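Local coordinates for teichoic acid biosynthesis protein F (Staphylococcus epidermidis, PDB 3L7I), which is a teichoic acid biosynthesis protein whose modelled part contains the two Rossmann-like domains of a GT-B fold, at residues Asn436-Gln441 with Arg478-Ile483. Residues are numbered along the deposited sequence; the frame is centred on the assembly and turned at random.
Sequences NQTYIQ and RWDYLI
Ile440 and Tyr481 sit abreast on neighbouring parallel strands, 438-441 and 481-483, whose axes run 13° apart, with Gln441 beside Leu482 one step on. Tyr439 O starts the pairing by accepting from both Asp480 N (2.9 Å) and Tyr481 N; Gln441 N then gives to Tyr481 O at 2.7 Å, and Gln441 O receives Ile483 N. Asp480 lends its carboxylate in place of a backbone acceptor: its OD2 takes the Tyr439 N-H on the anti side, at 2.7 Å and nearly straight. Lys433 forms a salt bridge with the same oxygen, which probably keeps the carboxylate ionised.

Trp479 turns the edge of its five-membered ring, CD1 leading, to one face of Tyr439, a T-shaped pair with planes at 69°. Glu475 OE2 fixes both rings by bonding Tyr439 OH and Trp479 NE1. Gln441, its CG anti to the backbone N (chi1 -180°), lays that methylene 3.3 Å above the centre of the Trp479 six-membered ring as a CH-pi contact; its amide bonds Trp443 N and Ala425 O. Ile440 CG1 meets the edge of the Tyr481 ring on the sheet face covered by helix 706-721. Through helix 465-476 the two strands form a beta-alpha-beta unit, the repeating element of the Rossmann-like domains of a GT-B fold.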
loop_
_atom_site.group_PDB
_atom_site.type_symbol
_atom_site.label_atom_id
_atom_site.label_comp_id
_atom_site.label_asym_id
_atom_site.label_seq_id
_atom_site.Cartn_x
_atom_site.Cartn_y
_atom_site.Cartn_z
ATOM N N ASN A 436 6.435 -17.758 27.865
ATOM C CA ASN A 436 5.863 -19.072 27.841
ATOM C C ASN A 436 6.901 -20.190 27.762
ATOM O O ASN A 436 6.671 -21.288 28.262
ATOM C CB ASN A 436 5.026 -19.116 26.570
ATOM C CG ASN A 436 3.777 -19.902 26.734
ATOM O OD1 ASN A 436 3.315 -20.102 27.850
ATOM N ND2 ASN A 436 3.204 -20.355 25.626
ATOM N N GLN A 437 8.037 -19.907 27.120
ATOM C CA GLN A 437 9.032 -20.926 26.751
ATOM C C GLN A 437 10.333 -20.855 27.576
ATOM O O GLN A 437 10.730 -19.782 28.057
ATOM C CB GLN A 437 9.349 -20.810 25.248
ATOM C CG GLN A 437 8.105 -20.773 24.348
ATOM C CD GLN A 437 8.403 -20.412 22.887
ATOM O OE1 GLN A 437 8.624 -19.250 22.554
ATOM N NE2 GLN A 437 8.363 -21.408 22.009
ATOM N N THR A 438 10.994 -21.996 27.737
ATOM C CA THR A 438 12.249 -22.033 28.475
ATOM C C THR A 438 13.426 -22.315 27.539
ATOM O O THR A 438 13.454 -23.363 26.875
ATOM C CB THR A 438 12.228 -23.098 29.569
ATOM O OG1 THR A 438 11.125 -22.861 30.442
ATOM C CG2 THR A 438 13.487 -23.021 30.384
ATOM N N TYR A 439 14.392 -21.389 27.483
ATOM C CA TYR A 439 15.550 -21.526 26.603
ATOM C C TYR A 439 16.773 -21.972 27.424
ATOM O O TYR A 439 17.326 -21.193 28.225
ATOM C CB TYR A 439 15.811 -20.202 25.882
ATOM C CG TYR A 439 16.939 -20.185 24.853
ATOM C CD1 TYR A 439 17.849 -21.238 24.737
ATOM C CD2 TYR A 439 17.127 -19.065 24.032
ATOM C CE1 TYR A 439 18.881 -21.188 23.813
ATOM C CE2 TYR A 439 18.165 -19.010 23.098
ATOM C CZ TYR A 439 19.032 -20.073 22.991
ATOM O OH TYR A 439 20.045 -20.006 22.054
ATOM N N ILE A 440 17.184 -23.227 27.236
ATOM C CA ILE A 440 18.342 -23.762 27.949
ATOM C C ILE A 440 19.604 -23.674 27.096
ATOM O O ILE A 440 19.665 -24.253 26.017
ATOM C CB ILE A 440 18.104 -25.224 28.403
ATOM C CG1 ILE A 440 16.946 -25.285 29.395
ATOM C CG2 ILE A 440 19.323 -25.781 29.080
ATOM C CD1 ILE A 440 16.730 -26.661 29.950
ATOM N N GLN A 441 20.594 -22.931 27.583
ATOM C CA GLN A 441 21.854 -22.719 26.873
ATOM C C GLN A 441 22.964 -23.529 27.513
ATOM O O GLN A 441 23.238 -23.399 28.715
ATOM C CB GLN A 441 22.252 -21.242 26.910
ATOM C CG GLN A 441 23.547 -20.929 26.184
ATOM C CD GLN A 441 23.552 -21.397 24.723
ATOM O OE1 GLN A 441 24.337 -22.259 24.356
ATOM N NE2 GLN A 441 22.681 -20.828 23.896
ATOM N N ARG A 478 17.993 -13.781 26.650
ATOM C CA ARG A 478 16.888 -14.705 26.444
ATOM C C ARG A 478 17.172 -16.096 27.045
ATOM O O ARG A 478 16.274 -16.933 27.138
ATOM C CB ARG A 478 16.584 -14.860 24.942
ATOM C CG ARG A 478 16.475 -13.570 24.155
ATOM C CD ARG A 478 16.017 -13.826 22.734
ATOM N NE ARG A 478 16.936 -14.684 21.984
ATOM C CZ ARG A 478 16.636 -15.239 20.811
ATOM N NH1 ARG A 478 17.510 -16.015 20.186
ATOM N NH2 ARG A 478 15.439 -15.022 20.270
ATOM N N TRP A 479 18.431 -16.342 27.409
ATOM C CA TRP A 479 18.816 -17.610 28.000
ATOM C C TRP A 479 18.263 -17.699 29.406
ATOM O O TRP A 479 18.663 -16.936 30.285
ATOM C CB TRP A 479 20.333 -17.766 28.079
ATOM C CG TRP A 479 21.076 -17.767 26.776
ATOM C CD1 TRP A 479 20.561 -17.864 25.501
ATOM C CD2 TRP A 479 22.486 -17.699 26.631
ATOM N NE1 TRP A 479 21.581 -17.838 24.576
ATOM C CE2 TRP A 479 22.771 -17.736 25.249
ATOM C CE3 TRP A 479 23.541 -17.620 27.537
ATOM C CZ2 TRP A 479 24.056 -17.691 24.767
ATOM C CZ3 TRP A 479 24.811 -17.569 27.055
ATOM C CH2 TRP A 479 25.064 -17.602 25.682
ATOM N N ASP A 480 17.354 -18.639 29.623
ATOM C CA ASP A 480 16.735 -18.805 30.921
ATOM C C ASP A 480 17.673 -19.601 31.818
ATOM O O ASP A 480 17.786 -19.330 33.011
ATOM C CB ASP A 480 15.385 -19.518 30.760
ATOM C CG ASP A 480 14.378 -18.705 29.942
ATOM O OD1 ASP A 480 14.179 -17.501 30.222
ATOM O OD2 ASP A 480 13.781 -19.284 29.016
ATOM N N TYR A 481 18.350 -20.585 31.223
ATOM C CA TYR A 481 19.364 -21.384 31.905
ATOM C C TYR A 481 20.657 -21.382 31.088
ATOM O O TYR A 481 20.617 -21.418 29.863
ATOM C CB TYR A 481 18.867 -22.810 32.093
ATOM C CG TYR A 481 17.759 -22.936 33.120
ATOM C CD1 TYR A 481 17.941 -22.502 34.436
ATOM C CD2 TYR A 481 16.533 -23.502 32.787
ATOM C CE1 TYR A 481 16.931 -22.632 35.383
ATOM C CE2 TYR A 481 15.529 -23.629 33.723
ATOM C CZ TYR A 481 15.729 -23.196 35.017
ATOM O OH TYR A 481 14.712 -23.330 35.936
ATOM N N LEU A 482 21.794 -21.309 31.775
ATOM C CA LEU A 482 23.110 -21.393 31.166
ATOM C C LEU A 482 23.968 -22.392 31.939
ATOM O O LEU A 482 24.106 -22.305 33.169
ATOM C CB LEU A 482 23.787 -20.034 31.179
ATOM C CG LEU A 482 25.221 -20.073 30.686
ATOM C CD1 LEU A 482 25.262 -20.772 29.360
ATOM C CD2 LEU A 482 25.745 -18.687 30.560
ATOM N N ILE A 483 24.556 -23.347 31.225
ATOM C CA ILE A 483 25.343 -24.387 31.879
ATOM C C ILE A 483 26.754 -23.905 32.171
ATOM O O ILE A 483 27.351 -23.177 31.364
ATOM C CB ILE A 483 25.384 -25.648 31.037
ATOM C CG1 ILE A 483 23.995 -26.285 30.991
ATOM C CG2 ILE A 483 26.384 -26.633 31.597
ATOM C CD1 ILE A 483 23.997 -27.719 30.522
#